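PDB 6V77: putative HpcE protein from Mycolicibacterium smegmatis, which is of unconfirmed function but belongs to the fumarylacetoacetate hydrolase (FAH) family and carries a zinc ion held by three carboxylates. Local coordinates for residues 118-123 against 251-256; 151-156 against 271-276. All blocks are in the same frame, centred on the assembly; numbering follows the deposited sequence.

Interaction 1. Residues 118-123 against 251-256. With ZN (zinc ion), chain L.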
loop_
_atom_site.group_PDB
_atom_site.type_symbol
_atom_site.label_atom_id
_atom_site.label_comp_id
_atom_site.label_asym_id
_atom_site.label_seq_id
_atom_site.Cartn_x
_atom_site.Cartn_y
_atom_site.Cartn_z
ATOM N N VAL B 118 -21.743 6.131 -2.117
ATOM C CA VAL B 118 -20.681 6.340 -1.134
ATOM C C VAL B 118 -21.221 6.052 0.263
ATOM O O VAL B 118 -22.236 6.617 0.688
ATOM C CB VAL B 118 -20.106 7.760 -1.236
ATOM C CG1 VAL B 118 -19.028 7.948 -0.227
ATOM C CG2 VAL B 118 -19.557 8.003 -2.660
ATOM N N ASP B 119 -20.517 5.190 0.983
ATOM C CA ASP B 119 -20.995 4.609 2.221
ATOM C C ASP B 119 -20.002 4.925 3.333
ATOM O O ASP B 119 -18.808 5.110 3.077
ATOM C CB ASP B 119 -21.151 3.109 2.048
ATOM C CG ASP B 119 -22.119 2.493 3.016
ATOM O OD1 ASP B 119 -22.626 3.194 3.924
ATOM O OD2 ASP B 119 -22.384 1.288 2.841
ATOM N N TRP B 120 -20.506 4.988 4.566
ATOM C CA TRP B 120 -19.728 5.322 5.757
ATOM C C TRP B 120 -19.350 4.058 6.521
ATOM O O TRP B 120 -20.084 3.065 6.504
ATOM C CB TRP B 120 -20.541 6.239 6.681
ATOM C CG TRP B 120 -21.889 5.634 7.050
ATOM C CD1 TRP B 120 -22.153 4.808 8.110
ATOM C CD2 TRP B 120 -23.128 5.781 6.339
ATOM N NE1 TRP B 120 -23.477 4.450 8.109
ATOM C CE2 TRP B 120 -24.096 5.026 7.029
ATOM C CE3 TRP B 120 -23.510 6.481 5.189
ATOM C CZ2 TRP B 120 -25.416 4.952 6.616
ATOM C CZ3 TRP B 120 -24.836 6.408 4.777
ATOM C CH2 TRP B 120 -25.773 5.652 5.492
ATOM N N GLU B 121 -18.211 4.124 7.242
ATOM C CA GLU B 121 -17.721 3.000 8.058
ATOM C C GLU B 121 -16.807 3.574 9.151
ATOM O O GLU B 121 -15.619 3.784 8.893
ATOM C CB GLU B 121 -16.954 1.978 7.204
ATOM C CG GLU B 121 -17.741 1.274 6.073
ATOM C CD GLU B 121 -17.079 -0.007 5.566
ATOM O OE1 GLU B 121 -15.884 -0.207 5.859
ATOM O OE2 GLU B 121 -17.746 -0.825 4.905
ATOM N N VAL B 122 -17.334 3.803 10.362
ATOM C CA VAL B 122 -16.450 4.224 11.457
ATOM C C VAL B 122 -15.532 3.069 11.825
ATOM O O VAL B 122 -15.961 1.910 11.880
ATOM C CB VAL B 122 -17.234 4.702 12.698
ATOM C CG1 VAL B 122 -18.212 3.641 13.217
ATOM C CG2 VAL B 122 -16.268 5.089 13.836
ATOM N N GLU B 123 -14.248 3.368 12.064
ATOM C CA GLU B 123 -13.325 2.305 12.447
ATOM C C GLU B 123 -12.319 2.793 13.475
ATOM O O GLU B 123 -11.915 3.961 13.474
ATOM C CB GLU B 123 -12.553 1.752 11.244
ATOM C CG GLU B 123 -13.459 1.380 10.079
ATOM C CD GLU B 123 -12.886 0.330 9.172
ATOM O OE1 GLU B 123 -11.726 -0.092 9.357
ATOM O OE2 GLU B 123 -13.634 -0.082 8.280
ATOM N N PRO B 251 -34.583 0.796 2.862
ATOM C CA PRO B 251 -33.791 0.675 1.633
ATOM C C PRO B 251 -32.322 1.054 1.853
ATOM O O PRO B 251 -31.969 1.582 2.917
ATOM C CB PRO B 251 -34.460 1.673 0.697
ATOM C CG PRO B 251 -34.875 2.764 1.616
ATOM C CD PRO B 251 -35.300 2.081 2.909
ATOM N N LYS B 252 -31.467 0.750 0.885
ATOM C CA LYS B 252 -30.083 1.186 0.999
ATOM C C LYS B 252 -30.027 2.712 0.999
ATOM O O LYS B 252 -30.830 3.383 0.339
ATOM C CB LYS B 252 -29.248 0.608 -0.147
ATOM C CG LYS B 252 -29.080 -0.901 -0.087
ATOM C CD LYS B 252 -28.403 -1.431 -1.353
ATOM C CE LYS B 252 -27.805 -2.814 -1.138
ATOM N NZ LYS B 252 -28.687 -3.723 -0.352
ATOM N N ARG B 253 -29.109 3.261 1.790
ATOM C CA ARG B 253 -28.951 4.703 1.912
ATOM C C ARG B 253 -27.483 5.044 1.737
ATOM O O ARG B 253 -26.630 4.380 2.322
ATOM C CB ARG B 253 -29.427 5.199 3.277
ATOM C CG ARG B 253 -29.207 6.679 3.509
ATOM C CD ARG B 253 -29.305 7.019 4.990
ATOM N NE ARG B 253 -29.309 8.461 5.200
ATOM C CZ ARG B 253 -29.503 9.047 6.377
ATOM N NH1 ARG B 253 -29.702 8.317 7.468
ATOM N NH2 ARG B 253 -29.496 10.370 6.458
ATOM N N PHE B 254 -27.178 6.069 0.950
ATOM C CA PHE B 254 -25.784 6.467 0.799
ATOM C C PHE B 254 -25.646 7.957 1.064
ATOM O O PHE B 254 -26.635 8.701 1.149
ATOM C CB PHE B 254 -25.264 6.067 -0.590
ATOM C CG PHE B 254 -25.343 4.596 -0.825
ATOM C CD1 PHE B 254 -24.483 3.738 -0.154
ATOM C CD2 PHE B 254 -26.316 4.055 -1.643
ATOM C CE1 PHE B 254 -24.562 2.364 -0.327
ATOM C CE2 PHE B 254 -26.396 2.675 -1.829
ATOM C CZ PHE B 254 -25.507 1.835 -1.164
ATOM N N LEU B 255 -24.402 8.391 1.224
ATOM C CA LEU B 255 -24.153 9.799 1.503
ATOM C C LEU B 255 -24.624 10.661 0.334
ATOM O O LEU B 255 -24.492 10.289 -0.840
ATOM C CB LEU B 255 -22.666 10.016 1.796
ATOM C CG LEU B 255 -22.269 9.382 3.129
ATOM C CD1 LEU B 255 -20.741 9.108 3.148
ATOM C CD2 LEU B 255 -22.706 10.265 4.292
ATOM N N ALA B 256 -25.245 11.784 0.658
ATOM C CA ALA B 256 -25.793 12.677 -0.347
ATOM C C ALA B 256 -25.159 14.047 -0.183
ATOM O O ALA B 256 -24.641 14.365 0.888
ATOM C CB ALA B 256 -27.322 12.775 -0.218
HETATM ZN ZN ZN L . -13.906 -1.117 6.392
HETATM O O HOH W 1 -23.305 8.431 -2.726
HETATM O O HOH W 2 -11.877 -1.706 6.788
#
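A buried, mostly apolar contact joins the start of strand 118-128 to the irregular loop 251-256; the touching parts, 118-120 and 253-255, run 94° apart. Its backbone link is one hydrogen bond, Leu255 N to Val118 O, 2.9 Å long and nearly straight at 170°; a water accepts from Val118 N and also lies within hydrogen-bonding reach of Leu255 O. Leu255 makes the apolar contacts: its CG sits 3.8 Å from CE3 of Trp120, at the edge of the indole and near its plane, while its CD1 packs on Val118 CG1. The outer rim of the indole reaches Arg253, with CH2 of Trp120 3.8 Å from Arg253 CD. Trp120 owes this reach to chi1 of 55°, which sets CG between the backbone N and the carbonyl carbon. In this FAH-type domain the zinc ligands follow along the same interrupted strand, Glu121 in the break and Glu123 where it resumes: Glu121 OE1 and Glu123 OE2 each bind the zinc ion at 2.2 Å, and Asp152 completes the protein ligands. Back at the contact, the Asp119 carboxylate stands perpendicular to the Phe254 ring, OD2 lying 4.0 Å from CE1 at the ring edge. Both oxygens of Asp119 are also gripped elsewhere, OD1 by Gly246 N and OD2 by Met247 N and Arg156.

Interaction 2. Residues 151-156 against 271-276. With ZN (zinc ion), chain L; SO4 (sulfate ion), chain O.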
loop_
_atom_site.group_PDB
_atom_site.type_symbol
_atom_site.label_atom_id
_atom_site.label_comp_id
_atom_site.label_asym_id
_atom_site.label_seq_id
_atom_site.Cartn_x
_atom_site.Cartn_y
_atom_site.Cartn_z
ATOM N N GLN B 151 -12.412 6.777 9.177
ATOM C CA GLN B 151 -13.534 6.416 8.317
ATOM C C GLN B 151 -12.978 5.573 7.186
ATOM O O GLN B 151 -11.959 5.935 6.595
ATOM C CB GLN B 151 -14.218 7.645 7.733
ATOM C CG GLN B 151 -15.394 8.161 8.568
ATOM C CD GLN B 151 -16.611 7.254 8.508
ATOM O OE1 GLN B 151 -16.830 6.549 7.520
ATOM N NE2 GLN B 151 -17.428 7.284 9.569
ATOM N N ASP B 152 -13.616 4.445 6.898
ATOM C CA ASP B 152 -13.317 3.717 5.662
ATOM C C ASP B 152 -14.436 4.016 4.669
ATOM O O ASP B 152 -15.339 3.211 4.446
ATOM C CB ASP B 152 -13.172 2.219 5.916
ATOM C CG ASP B 152 -12.863 1.445 4.652
ATOM O OD1 ASP B 152 -12.521 2.074 3.623
ATOM O OD2 ASP B 152 -12.937 0.206 4.667
ATOM N N LEU B 153 -14.376 5.208 4.071
ATOM C CA LEU B 153 -15.400 5.590 3.104
ATOM C C LEU B 153 -15.263 4.699 1.880
ATOM O O LEU B 153 -14.152 4.383 1.456
ATOM C CB LEU B 153 -15.262 7.062 2.720
ATOM C CG LEU B 153 -15.463 7.997 3.914
ATOM C CD1 LEU B 153 -15.055 9.421 3.579
ATOM C CD2 LEU B 153 -16.941 7.963 4.287
ATOM N N SER B 154 -16.398 4.289 1.320
ATOM C CA SER B 154 -16.423 3.201 0.345
ATOM C C SER B 154 -17.404 3.528 -0.763
ATOM O O SER B 154 -18.596 3.695 -0.493
ATOM C CB SER B 154 -16.826 1.881 1.020
ATOM O OG SER B 154 -16.013 1.612 2.174
ATOM N N GLU B 155 -16.933 3.552 -2.010
ATOM C CA GLU B 155 -17.841 3.681 -3.149
ATOM C C GLU B 155 -18.300 2.268 -3.513
ATOM O O GLU B 155 -17.572 1.511 -4.159
ATOM C CB GLU B 155 -17.155 4.408 -4.306
ATOM C CG GLU B 155 -18.136 4.957 -5.323
ATOM C CD GLU B 155 -18.774 3.847 -6.098
ATOM O OE1 GLU B 155 -18.062 3.228 -6.917
ATOM O OE2 GLU B 155 -19.955 3.549 -5.844
ATOM N N ARG B 156 -19.533 1.910 -3.115
ATOM C CA ARG B 156 -19.928 0.502 -3.154
ATOM C C ARG B 156 -20.077 -0.038 -4.571
ATOM O O ARG B 156 -19.939 -1.251 -4.769
ATOM C CB ARG B 156 -21.233 0.284 -2.395
ATOM C CG ARG B 156 -21.140 0.680 -0.934
ATOM C CD ARG B 156 -20.198 -0.247 -0.138
ATOM N NE ARG B 156 -20.466 -0.078 1.290
ATOM C CZ ARG B 156 -19.668 -0.477 2.275
ATOM N NH1 ARG B 156 -18.501 -1.077 2.022
ATOM N NH2 ARG B 156 -20.043 -0.260 3.533
ATOM N N PHE B 271 -14.643 13.573 14.742
ATOM C CA PHE B 271 -14.587 14.589 13.703
ATOM C C PHE B 271 -15.864 14.555 12.879
ATOM O O PHE B 271 -16.559 13.541 12.817
ATOM C CB PHE B 271 -13.344 14.436 12.807
ATOM C CG PHE B 271 -13.161 13.075 12.143
ATOM C CD1 PHE B 271 -13.783 12.772 10.934
ATOM C CD2 PHE B 271 -12.238 12.159 12.665
ATOM C CE1 PHE B 271 -13.563 11.542 10.293
ATOM C CE2 PHE B 271 -12.008 10.940 12.056
ATOM C CZ PHE B 271 -12.658 10.621 10.859
ATOM N N THR B 272 -16.152 15.680 12.235
ATOM C CA THR B 272 -17.342 15.791 11.403
ATOM C C THR B 272 -16.947 16.261 10.007
ATOM O O THR B 272 -16.117 17.161 9.854
ATOM C CB THR B 272 -18.375 16.745 12.037
ATOM O OG1 THR B 272 -18.762 16.246 13.325
ATOM C CG2 THR B 272 -19.619 16.847 11.159
ATOM N N GLN B 273 -17.528 15.627 8.991
ATOM C CA GLN B 273 -17.214 15.923 7.599
ATOM C C GLN B 273 -18.498 16.162 6.829
ATOM O O GLN B 273 -19.492 15.469 7.050
ATOM C CB GLN B 273 -16.445 14.779 6.947
ATOM C CG GLN B 273 -15.168 14.463 7.679
ATOM C CD GLN B 273 -14.370 13.424 6.953
ATOM O OE1 GLN B 273 -14.764 12.260 6.904
ATOM N NE2 GLN B 273 -13.270 13.847 6.324
ATOM N N ARG B 274 -18.469 17.127 5.908
ATOM C CA ARG B 274 -19.601 17.406 5.035
ATOM C C ARG B 274 -19.297 16.909 3.626
ATOM O O ARG B 274 -18.183 17.087 3.122
ATOM C CB ARG B 274 -19.918 18.906 5.016
ATOM N N PHE B 275 -20.286 16.292 2.986
ATOM C CA PHE B 275 -20.113 15.702 1.664
ATOM C C PHE B 275 -20.720 16.583 0.585
ATOM O O PHE B 275 -21.825 17.111 0.753
ATOM C CB PHE B 275 -20.715 14.304 1.639
ATOM C CG PHE B 275 -19.902 13.331 2.429
ATOM C CD1 PHE B 275 -18.961 12.538 1.799
ATOM C CD2 PHE B 275 -20.008 13.286 3.815
ATOM C CE1 PHE B 275 -18.156 11.671 2.552
ATOM C CE2 PHE B 275 -19.221 12.425 4.555
ATOM C CZ PHE B 275 -18.303 11.619 3.920
ATOM N N VAL B 276 -19.991 16.731 -0.529
ATOM C CA VAL B 276 -20.401 17.576 -1.654
ATOM C C VAL B 276 -20.103 16.844 -2.964
ATOM O O VAL B 276 -19.210 16.001 -3.027
ATOM C CB VAL B 276 -19.674 18.944 -1.607
ATOM C CG1 VAL B 276 -19.860 19.615 -0.252
ATOM C CG2 VAL B 276 -18.188 18.768 -1.860
HETATM ZN ZN ZN L . -13.906 -1.117 6.392
HETATM S S SO4 O . -16.232 -3.790 4.065
HETATM O O1 SO4 O . -17.476 -4.318 4.614
HETATM O O2 SO4 O . -16.493 -2.766 3.052
HETATM O O3 SO4 O . -15.415 -3.189 5.122
HETATM O O4 SO4 O . -15.462 -4.891 3.488
HETATM O O HOH W 2 -11.877 -1.706 6.788
#
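Leu153 meets the ring of Phe275 with both branches of its isobutyl group: CD1 and CD2 each lie 3.9 Å from Phe275 CZ, and CD1 approaches in the ring plane, at the edge. The two side chains come from opposite directions, which lets them meet at their ends although the CA atoms of Leu153 and Phe275 are 11.2 Å apart. A second, looser meeting pairs Gln151 with Phe271, where Gln151 CG stands 4.2 Å from CE1 and the backbone N of Gln151 lies at the ring edge of Phe271, near its plane. No hydrogen bond crosses between the segments, and only 165 Å² is buried, so strand 144-155 and strand 269-277 meet mainly through side chains. The amide of Gln151 is occupied elsewhere, by Glu121 N and Thr263 OG1.

Other residues of 151-156 carry groups for the metal and anion site. Asp152 holds its carboxylate opposite its own backbone N (chi1 180°), which brings OD2 to 2.4 Å from the zinc ion; Lys99 and Lys171 also engage this carboxylate. Arg156 NH1 donates to O2 of a sulfate ion, probably from the crystallisation liquor, over 2.8 Å at a bent 136°, with that oxygen at the guanidinium edge. The arrangement joins the packing of two mixed beta-sheets to the three-carboxylate metal site of Glu121, Glu123 and Asp152, as in other members of the FAH family.

Overall arrangement
From the N terminus, the chain enters interaction 1 at 118-123 and interaction 2 at 151-156, then returns to 251-256, which closes the first loop over 127 intervening residues, and to 271-276, which closes the second over 114. The segments alternate, so the two closures cross. Strands 118-128 and 144-155 are antiparallel neighbours in the larger sheet; interaction 1 fastens that sheet to the loop before strand 260-265, and interaction 2 to strand 269-277 of the five-stranded sheet. The contact centres are 8 Å apart. Glu121 OE2 forms a salt bridge with Arg156 NH2 at 2.7 Å, and one zinc ion draws ligands from both.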